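Local coordinates for protein LS-24 (Lathyrus sativus, PDB 3LP9) that probably binds hemin as a monomer or spermine as a dimer, in mutually exclusive states, and may act in oxidative stress responses and polyamine biosynthesis, at residues A[72-77]-A[83-88]; A[176-181]-A[187-192]; A[163-168]-A[195-200]. All coordinates share one frame; numbering follows the deposited sequence.

Contact 1: A[72-77]-A[83-88]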
loop_
_atom_site.group_PDB
_atom_site.type_symbol
_atom_site.label_atom_id
_atom_site.label_comp_id
_atom_site.label_asym_id
_atom_site.label_seq_id
_atom_site.Cartn_x
_atom_site.Cartn_y
_atom_site.Cartn_z
ATOM N N ASN A 72 -0.591 -24.056 9.094
ATOM C CA ASN A 72 -1.590 -24.485 8.129
ATOM C C ASN A 72 -1.225 -23.970 6.738
ATOM O O ASN A 72 -0.064 -24.110 6.310
ATOM C CB ASN A 72 -2.987 -24.046 8.595
ATOM C CG ASN A 72 -3.408 -24.777 9.837
ATOM O OD1 ASN A 72 -3.192 -25.952 9.928
ATOM N ND2 ASN A 72 -3.940 -24.075 10.812
ATOM N N ASN A 73 -2.177 -23.379 6.036
ATOM C CA ASN A 73 -1.865 -22.857 4.717
ATOM C C ASN A 73 -1.767 -21.337 4.775
ATOM O O ASN A 73 -2.090 -20.682 3.822
ATOM C CB ASN A 73 -2.901 -23.277 3.644
ATOM C CG ASN A 73 -3.096 -24.792 3.545
ATOM O OD1 ASN A 73 -2.238 -25.567 3.927
ATOM N ND2 ASN A 73 -4.231 -25.202 3.007
ATOM N N GLU A 74 -1.300 -20.785 5.894
ATOM C CA GLU A 74 -1.115 -19.340 6.019
ATOM C C GLU A 74 0.332 -18.864 6.070
ATOM O O GLU A 74 1.212 -19.631 6.392
ATOM C CB GLU A 74 -1.841 -18.815 7.250
ATOM C CG GLU A 74 -3.333 -19.098 7.190
ATOM C CD GLU A 74 -4.097 -18.634 8.389
ATOM O OE1 GLU A 74 -3.594 -17.737 9.107
ATOM O OE2 GLU A 74 -5.212 -19.148 8.596
ATOM N N ALA A 75 0.540 -17.579 5.713
ATOM C CA ALA A 75 1.871 -16.894 5.621
ATOM C C ALA A 75 1.652 -15.372 5.603
ATOM O O ALA A 75 0.679 -14.879 5.059
ATOM C CB ALA A 75 2.635 -17.299 4.398
ATOM N N PHE A 76 2.612 -14.661 6.200
ATOM C CA PHE A 76 2.676 -13.209 6.198
ATOM C C PHE A 76 3.540 -12.819 5.011
ATOM O O PHE A 76 4.573 -13.427 4.750
ATOM C CB PHE A 76 3.291 -12.669 7.517
ATOM C CG PHE A 76 2.269 -12.300 8.573
ATOM C CD1 PHE A 76 1.484 -11.162 8.432
ATOM C CD2 PHE A 76 2.073 -13.109 9.690
ATOM C CE1 PHE A 76 0.566 -10.819 9.384
ATOM C CE2 PHE A 76 1.148 -12.774 10.638
ATOM C CZ PHE A 76 0.384 -11.645 10.501
ATOM N N ILE A 77 3.088 -11.845 4.264
ATOM C CA ILE A 77 3.836 -11.296 3.128
ATOM C C ILE A 77 4.038 -9.823 3.386
ATOM O O ILE A 77 3.294 -9.207 4.151
ATOM C CB ILE A 77 3.093 -11.526 1.758
ATOM C CG1 ILE A 77 1.689 -10.911 1.738
ATOM C CG2 ILE A 77 3.027 -13.020 1.467
ATOM C CD1 ILE A 77 0.928 -11.109 0.465
ATOM N N CYS A 83 2.130 -5.067 5.052
ATOM C CA CYS A 83 2.152 -6.514 5.160
ATOM C C CYS A 83 0.733 -7.094 5.158
ATOM O O CYS A 83 -0.276 -6.394 5.386
ATOM C CB CYS A 83 2.903 -6.964 6.406
ATOM S SG CYS A 83 2.014 -6.759 7.860
ATOM N N ALA A 84 0.642 -8.380 4.888
ATOM C CA ALA A 84 -0.688 -9.048 4.831
ATOM C C ALA A 84 -0.561 -10.498 5.312
ATOM O O ALA A 84 0.486 -11.129 5.125
ATOM C CB ALA A 84 -1.306 -8.945 3.427
ATOM N N LEU A 85 -1.617 -11.008 5.925
ATOM C CA LEU A 85 -1.691 -12.423 6.246
ATOM C C LEU A 85 -2.569 -13.133 5.213
ATOM O O LEU A 85 -3.710 -12.800 5.094
ATOM C CB LEU A 85 -2.265 -12.618 7.615
ATOM C CG LEU A 85 -2.396 -14.062 8.062
ATOM C CD1 LEU A 85 -0.957 -14.630 8.165
ATOM C CD2 LEU A 85 -3.150 -14.230 9.336
ATOM N N ILE A 86 -2.041 -14.095 4.469
ATOM C CA ILE A 86 -2.786 -14.772 3.416
ATOM C C ILE A 86 -2.973 -16.290 3.641
ATOM O O ILE A 86 -2.303 -16.914 4.465
ATOM C CB ILE A 86 -2.105 -14.585 2.009
ATOM C CG1 ILE A 86 -0.837 -15.473 1.907
ATOM C CG2 ILE A 86 -1.821 -13.117 1.749
ATOM C CD1 ILE A 86 -0.137 -15.419 0.511
ATOM N N ASP A 87 -3.942 -16.854 2.902
ATOM C CA ASP A 87 -4.099 -18.274 2.811
ATOM C C ASP A 87 -3.715 -18.587 1.393
ATOM O O ASP A 87 -4.419 -18.179 0.503
ATOM C CB ASP A 87 -5.531 -18.730 3.076
ATOM C CG ASP A 87 -5.603 -20.259 3.195
ATOM O OD1 ASP A 87 -5.236 -20.916 2.167
ATOM O OD2 ASP A 87 -5.914 -20.803 4.303
ATOM N N TYR A 88 -2.585 -19.273 1.171
ATOM C CA TYR A 88 -2.115 -19.499 -0.199
ATOM C C TYR A 88 -2.663 -20.823 -0.772
ATOM O O TYR A 88 -2.194 -21.278 -1.787
ATOM C CB TYR A 88 -0.575 -19.482 -0.273
ATOM C CG TYR A 88 0.084 -20.500 0.656
ATOM C CD1 TYR A 88 0.422 -20.142 1.978
ATOM C CD2 TYR A 88 0.327 -21.820 0.245
ATOM C CE1 TYR A 88 0.997 -21.052 2.844
ATOM C CE2 TYR A 88 0.902 -22.760 1.129
ATOM C CZ TYR A 88 1.239 -22.363 2.402
ATOM O OH TYR A 88 1.835 -23.234 3.297
HETATM O O HOH W 1 1.938 -22.285 6.181
HETATM O O HOH W 2 -6.445 -23.315 2.399
HETATM O O HOH W 3 -4.775 -22.512 6.563
#

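Contact 2: A[176-181]-A[187-192]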
loop_
_atom_site.group_PDB
_atom_site.type_symbol
_atom_site.label_atom_id
_atom_site.label_comp_id
_atom_site.label_asym_id
_atom_site.label_seq_id
_atom_site.Cartn_x
_atom_site.Cartn_y
_atom_site.Cartn_z
ATOM N N ALA A 176 16.606 -13.094 1.212
ATOM C CA ALA A 176 15.437 -13.891 1.545
ATOM C C ALA A 176 15.856 -15.108 2.407
ATOM O O ALA A 176 17.061 -15.425 2.555
ATOM C CB ALA A 176 14.789 -14.380 0.329
ATOM N N ALA A 177 14.852 -15.827 2.905
ATOM C CA ALA A 177 15.090 -17.024 3.693
ATOM C C ALA A 177 13.838 -17.852 3.836
ATOM O O ALA A 177 12.766 -17.383 3.500
ATOM C CB ALA A 177 15.659 -16.655 5.052
ATOM N N PHE A 178 13.982 -19.085 4.339
ATOM C CA PHE A 178 12.862 -19.962 4.709
ATOM C C PHE A 178 13.398 -21.204 5.440
ATOM O O PHE A 178 14.412 -21.707 5.083
ATOM C CB PHE A 178 11.938 -20.355 3.485
ATOM C CG PHE A 178 12.466 -21.522 2.644
ATOM C CD1 PHE A 178 13.519 -21.344 1.746
ATOM C CD2 PHE A 178 11.917 -22.800 2.782
ATOM C CE1 PHE A 178 14.008 -22.438 1.024
ATOM C CE2 PHE A 178 12.399 -23.893 2.047
ATOM C CZ PHE A 178 13.428 -23.723 1.184
ATOM N N ALA A 179 12.666 -21.653 6.463
ATOM C CA ALA A 179 12.859 -22.903 7.199
ATOM C C ALA A 179 12.486 -24.138 6.338
ATOM O O ALA A 179 11.366 -24.219 5.835
ATOM C CB ALA A 179 11.997 -22.875 8.402
ATOM N N SER A 180 13.414 -25.096 6.237
ATOM C CA SER A 180 13.222 -26.329 5.558
ATOM C C SER A 180 12.225 -27.271 6.249
ATOM O O SER A 180 11.900 -27.139 7.447
ATOM C CB SER A 180 14.580 -27.018 5.474
ATOM O OG SER A 180 14.624 -28.013 4.459
ATOM N N HIS A 181 11.743 -28.238 5.453
ATOM C CA HIS A 181 10.907 -29.315 5.937
ATOM C C HIS A 181 11.815 -30.238 6.773
ATOM O O HIS A 181 11.355 -31.092 7.579
ATOM C CB HIS A 181 10.333 -30.063 4.754
ATOM C CG HIS A 181 9.261 -29.312 4.023
ATOM N ND1 HIS A 181 7.920 -29.410 4.358
ATOM C CD2 HIS A 181 9.312 -28.500 2.942
ATOM C CE1 HIS A 181 7.196 -28.661 3.532
ATOM N NE2 HIS A 181 8.018 -28.094 2.672
ATOM N N TYR A 187 17.422 -21.971 5.046
ATOM C CA TYR A 187 18.054 -21.511 3.850
ATOM C C TYR A 187 18.055 -20.008 3.870
ATOM O O TYR A 187 17.045 -19.384 4.155
ATOM C CB TYR A 187 17.332 -22.024 2.579
ATOM C CG TYR A 187 17.483 -23.475 2.283
ATOM C CD1 TYR A 187 18.679 -23.980 1.812
ATOM C CD2 TYR A 187 16.415 -24.370 2.488
ATOM C CE1 TYR A 187 18.837 -25.346 1.555
ATOM C CE2 TYR A 187 16.537 -25.713 2.225
ATOM C CZ TYR A 187 17.752 -26.202 1.779
ATOM O OH TYR A 187 17.887 -27.525 1.558
ATOM N N PHE A 188 19.201 -19.423 3.550
ATOM C CA PHE A 188 19.408 -17.948 3.461
ATOM C C PHE A 188 19.889 -17.685 2.074
ATOM O O PHE A 188 20.770 -18.394 1.568
ATOM C CB PHE A 188 20.476 -17.437 4.497
ATOM C CG PHE A 188 20.034 -17.565 5.930
ATOM C CD1 PHE A 188 19.346 -16.507 6.568
ATOM C CD2 PHE A 188 20.252 -18.751 6.642
ATOM C CE1 PHE A 188 18.884 -16.662 7.874
ATOM C CE2 PHE A 188 19.811 -18.880 7.941
ATOM C CZ PHE A 188 19.128 -17.813 8.555
ATOM N N PHE A 189 19.316 -16.670 1.435
ATOM C CA PHE A 189 19.749 -16.303 0.077
ATOM C C PHE A 189 20.289 -14.876 0.094
ATOM O O PHE A 189 19.880 -14.024 0.912
ATOM C CB PHE A 189 18.585 -16.380 -0.930
ATOM C CG PHE A 189 17.877 -17.725 -0.981
ATOM C CD1 PHE A 189 18.525 -18.880 -1.454
ATOM C CD2 PHE A 189 16.548 -17.840 -0.556
ATOM C CE1 PHE A 189 17.865 -20.109 -1.499
ATOM C CE2 PHE A 189 15.861 -19.071 -0.599
ATOM C CZ PHE A 189 16.540 -20.218 -1.091
ATOM N N LYS A 190 21.186 -14.631 -0.842
ATOM C CA LYS A 190 21.812 -13.344 -1.002
ATOM C C LYS A 190 22.468 -13.382 -2.353
ATOM O O LYS A 190 23.375 -14.227 -2.615
ATOM C CB LYS A 190 22.852 -13.097 0.087
ATOM C CG LYS A 190 23.516 -11.781 -0.054
ATOM C CD LYS A 190 23.303 -11.032 1.200
ATOM C CE LYS A 190 24.048 -9.752 1.177
ATOM N NZ LYS A 190 24.122 -9.209 2.546
ATOM N N ASP A 191 21.986 -12.522 -3.230
ATOM C CA ASP A 191 22.447 -12.499 -4.643
ATOM C C ASP A 191 22.321 -13.901 -5.237
ATOM O O ASP A 191 21.253 -14.492 -5.169
ATOM C CB ASP A 191 23.887 -11.947 -4.783
ATOM C CG ASP A 191 24.115 -10.725 -3.898
ATOM O OD1 ASP A 191 23.215 -9.840 -3.895
ATOM O OD2 ASP A 191 25.148 -10.670 -3.169
ATOM N N ASP A 192 23.381 -14.383 -5.880
ATOM C CA ASP A 192 23.433 -15.717 -6.527
ATOM C C ASP A 192 23.900 -16.816 -5.589
ATOM O O ASP A 192 24.199 -17.897 -6.050
ATOM C CB ASP A 192 24.356 -15.697 -7.761
ATOM C CG ASP A 192 25.776 -15.217 -7.447
ATOM O OD1 ASP A 192 25.997 -14.328 -6.582
ATOM O OD2 ASP A 192 26.692 -15.753 -8.071
HETATM O O HOH W 4 17.080 -28.810 4.014
#

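Contact 3: A[163-168]-A[195-200]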
loop_
_atom_site.group_PDB
_atom_site.type_symbol
_atom_site.label_atom_id
_atom_site.label_comp_id
_atom_site.label_asym_id
_atom_site.label_seq_id
_atom_site.Cartn_x
_atom_site.Cartn_y
_atom_site.Cartn_z
ATOM N N PRO A 163 26.796 -16.942 14.819
ATOM C CA PRO A 163 28.266 -16.971 14.680
ATOM C C PRO A 163 28.712 -17.628 13.346
ATOM O O PRO A 163 29.729 -17.274 12.747
ATOM C CB PRO A 163 28.719 -17.796 15.914
ATOM C CG PRO A 163 27.577 -17.577 16.943
ATOM C CD PRO A 163 26.365 -17.712 16.010
ATOM N N CYS A 164 27.901 -18.550 12.863
ATOM C CA CYS A 164 28.225 -19.230 11.625
ATOM C C CYS A 164 28.265 -18.254 10.434
ATOM O O CYS A 164 28.817 -18.589 9.374
ATOM C CB CYS A 164 27.226 -20.364 11.388
ATOM S SG CYS A 164 25.445 -19.909 11.287
ATOM N N PHE A 165 27.679 -17.047 10.626
ATOM C CA PHE A 165 27.610 -16.016 9.567
ATOM C C PHE A 165 28.772 -15.027 9.607
ATOM O O PHE A 165 28.933 -14.257 8.677
ATOM C CB PHE A 165 26.281 -15.265 9.608
ATOM C CG PHE A 165 25.110 -16.035 8.992
ATOM C CD1 PHE A 165 25.333 -17.080 8.104
ATOM C CD2 PHE A 165 23.787 -15.663 9.277
ATOM C CE1 PHE A 165 24.228 -17.773 7.534
ATOM C CE2 PHE A 165 22.710 -16.315 8.709
ATOM C CZ PHE A 165 22.921 -17.366 7.833
ATOM N N ARG A 166 29.572 -15.041 10.677
ATOM C CA ARG A 166 30.733 -14.149 10.808
ATOM C C ARG A 166 31.711 -14.291 9.638
ATOM O O ARG A 166 31.996 -15.395 9.220
ATOM C CB ARG A 166 31.475 -14.516 12.041
ATOM C CG ARG A 166 31.250 -13.558 13.097
ATOM C CD ARG A 166 31.291 -14.326 14.390
ATOM N NE ARG A 166 30.151 -13.998 15.255
ATOM C CZ ARG A 166 30.059 -14.392 16.528
ATOM N NH1 ARG A 166 31.032 -15.131 17.069
ATOM N NH2 ARG A 166 28.999 -14.056 17.260
ATOM N N ASN A 167 32.203 -13.185 9.090
ATOM C CA ASN A 167 33.153 -13.238 7.966
ATOM C C ASN A 167 32.592 -13.894 6.717
ATOM O O ASN A 167 33.327 -14.517 5.968
ATOM C CB ASN A 167 34.479 -13.918 8.393
ATOM C CG ASN A 167 35.133 -13.213 9.577
ATOM O OD1 ASN A 167 35.357 -11.979 9.565
ATOM N ND2 ASN A 167 35.402 -13.982 10.646
ATOM N N THR A 168 31.277 -13.782 6.548
ATOM C CA THR A 168 30.531 -14.284 5.402
ATOM C C THR A 168 29.663 -13.107 4.965
ATOM O O THR A 168 29.548 -12.115 5.670
ATOM C CB THR A 168 29.644 -15.536 5.738
ATOM O OG1 THR A 168 28.492 -15.173 6.524
ATOM C CG2 THR A 168 30.431 -16.590 6.500
ATOM N N ALA A 195 23.058 -20.151 1.707
ATOM C CA ALA A 195 23.722 -20.807 2.807
ATOM C C ALA A 195 22.625 -21.750 3.385
ATOM O O ALA A 195 21.472 -21.368 3.606
ATOM C CB ALA A 195 24.179 -19.787 3.791
ATOM N N ARG A 196 22.962 -23.023 3.488
ATOM C CA ARG A 196 22.090 -24.002 4.117
ATOM C C ARG A 196 22.605 -24.112 5.543
ATOM O O ARG A 196 23.678 -24.601 5.774
ATOM C CB ARG A 196 22.176 -25.342 3.407
ATOM C CG ARG A 196 21.267 -26.315 4.046
ATOM C CD ARG A 196 21.883 -27.637 3.977
ATOM N NE ARG A 196 20.975 -28.751 3.654
ATOM C CZ ARG A 196 21.365 -29.762 2.890
ATOM N NH1 ARG A 196 22.579 -29.723 2.354
ATOM N NH2 ARG A 196 20.544 -30.772 2.636
ATOM N N VAL A 197 21.824 -23.609 6.495
ATOM C CA VAL A 197 22.287 -23.569 7.910
ATOM C C VAL A 197 21.545 -24.563 8.792
ATOM O O VAL A 197 20.376 -24.847 8.566
ATOM C CB VAL A 197 22.130 -22.110 8.470
ATOM C CG1 VAL A 197 22.574 -22.011 9.847
ATOM C CG2 VAL A 197 22.961 -21.158 7.625
ATOM N N LYS A 198 22.213 -25.056 9.832
ATOM C CA LYS A 198 21.594 -25.902 10.875
ATOM C C LYS A 198 21.567 -25.064 12.139
ATOM O O LYS A 198 22.625 -24.655 12.645
ATOM C CB LYS A 198 22.421 -27.181 11.098
ATOM C CG LYS A 198 22.302 -27.865 12.525
ATOM C CD LYS A 198 21.015 -28.622 12.646
ATOM C CE LYS A 198 21.300 -30.065 12.385
ATOM N NZ LYS A 198 20.163 -30.817 13.043
ATOM N N VAL A 199 20.362 -24.771 12.633
ATOM C CA VAL A 199 20.204 -23.957 13.819
ATOM C C VAL A 199 19.695 -24.812 14.980
ATOM O O VAL A 199 19.456 -26.024 14.865
ATOM C CB VAL A 199 19.345 -22.698 13.603
ATOM C CG1 VAL A 199 19.678 -22.010 12.273
ATOM C CG2 VAL A 199 17.868 -23.051 13.601
ATOM N N THR A 200 19.536 -24.173 16.123
ATOM C CA THR A 200 19.276 -24.875 17.398
ATOM C C THR A 200 18.931 -23.637 18.294
ATOM O O THR A 200 19.704 -22.625 18.256
ATOM C CB THR A 200 20.578 -25.707 17.702
ATOM O OG1 THR A 200 20.266 -27.001 18.276
ATOM C CG2 THR A 200 21.647 -24.908 18.523
#

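Contact 1: A[72-77]-A[83-88]
E74 to I77 run antiparallel to C83 to D87 as the second and third strands of a hemopexin propeller blade, their axes 4.6 Å apart and N-to-C directions at 162°. A75 with I86 and I77 with A84 are the hydrogen-bonded pairs, each joined twice through the backbone; the straightest bond runs from I86 N to A75 O, 2.9 Å. Beyond the strand end, Y88 N donates to N73 O.

On one face, L85 lays CD1 over the middle of the F76 ring, a CH-pi contact 3.8 Å from its centroid. CG anti to the backbone N (chi1 180°) carries the L85 branch alongside F76, and chi2 near 65° brings CD1 over the ring. On the other face, I77 and I86 cross at about a right angle, CD1 of I77 touching CG2 of I86 at 3.6 Å; these branched aliphatics, with the small A75 and A84, suit a buried face, where F59 of helix 58-62 packs on I77 and A84.

The N73 end mixes an aromatic ring with water. Y88 sets its ring face over N73 CB, and one water joins N72 O, E74 O and the Y88 hydroxyl, which also bonds S13 N. A second water links N73 ND2 to D87 OD1, and another joins N73 N to D87 OD2; D87 OD1 also accepts from A89 N, and N73 OD1 is hydrogen-bonded to S13 OG.

E74 OE2 and D87 OD2 come within 4.7 Å, which may raise their proton affinity, though water and the A89 amide should offset this at D87. The hairpin combines an apolar middle with a hydrated, acidic end.

Contact 2: A[176-181]-A[187-192]
A176 O accepts the hydrogen of F189 N at 2.8 Å, the shortest bond between these antiparallel strands, with the donor tilted 33° from the carbonyl plane. The return bond from A176 N to F189 O is weak, whereas F178 and Y187 are tied both ways by sound bonds.

F178 and Y187, both on the face shared with A176 and F189, lie side by side and point the same way. Their planes are nearly parallel, at 24°, yet slid so far apart that the rings barely overlap; contact falls between F178 CZ and Y187 CD2, 3.3 Å. F178 reaches there because its CG sits between the backbone N and the carbonyl carbon (chi1 82°), and its edge also meets F189 CZ. A176 CB lies at the F189 edge, and A177 CB touches F188 CD1 at 4.0 Å on the other face; small alanines let the large rings of the partner strand pack close to the backbone. One water bridges S180 OG and Y187 OH, and the tyrosine hydroxyl also bonds Y217 OH.

The hairpin, whose first strand follows calcium ligand D175 and places the F178 side chain about 4 Å from the bound sodium, forms the first two strands of a four-stranded antiparallel blade of the four-bladed hemopexin beta-propeller.

Contact 3: A[163-168]-A[195-200]
Contact between C164, F165 and the strand residues A195 and V197 is wholly apolar, with no hydrogen bond crossing it. V197 does most of the work by dividing its two methyls. CG1, anti to the backbone N (chi1 -180°), touches C164 SG at 3.8 Å, while CG2 meets F165 at CE1, 3.6 Å away. F165 and V197 cross obliquely, and A195 CB adds a looser touch to the same CE1. Compact apolar side chains, a short beta-branched valine and a single methyl, suit this place, since they let the loop's ring and thiol come close to the strand.

Aromatic and sulfur packing continues around the ring. C164 SG rides 4.2 Å above one face of F165, toward its rim, so the thiol contacts both the ring and the valine. F188 meets F165 edge-to-face, and F170 packs against it at a shallower angle.

Polar interactions hold the loop itself. R166 N donates to P163 O at 3.0 Å, closing the 3-10 turn that proline opens well. A type II beta turn then runs from F165 to T168, with N167 in its third position at a positive phi of 62°, a conformation asparagine tolerates better than most residues. The R166 guanidinium lies over P163 CA.

The segment 163-168 belongs to the connection between two blades of the hemopexin propeller, leaving helix 158-161 and leading on to strand 176-179. It presses its phenylalanine against 193-198, the third strand of the next blade, where that strand neighbours strand 185-190.

Contacts 2 and 3 belong to one blade: their centres lie 12 Å apart, and contact 2 is nested in the chain loop closed by contact 3. A probable hydrogen bond from A195 N to F188 O (2.9 Å) continues the sheet between them. Contact 1 is in another blade. Contacts 1 and 3 lie on opposite sides of the chain's centre, 27 Å apart between centres; the centre of contact 2 is 18 Å from that of contact 1. The bound calcium, held by N7, D65, D121 and D175, gives a common reference: the side chains of A176, I77 and F165 lie about 5, 11 and 14 Å from it.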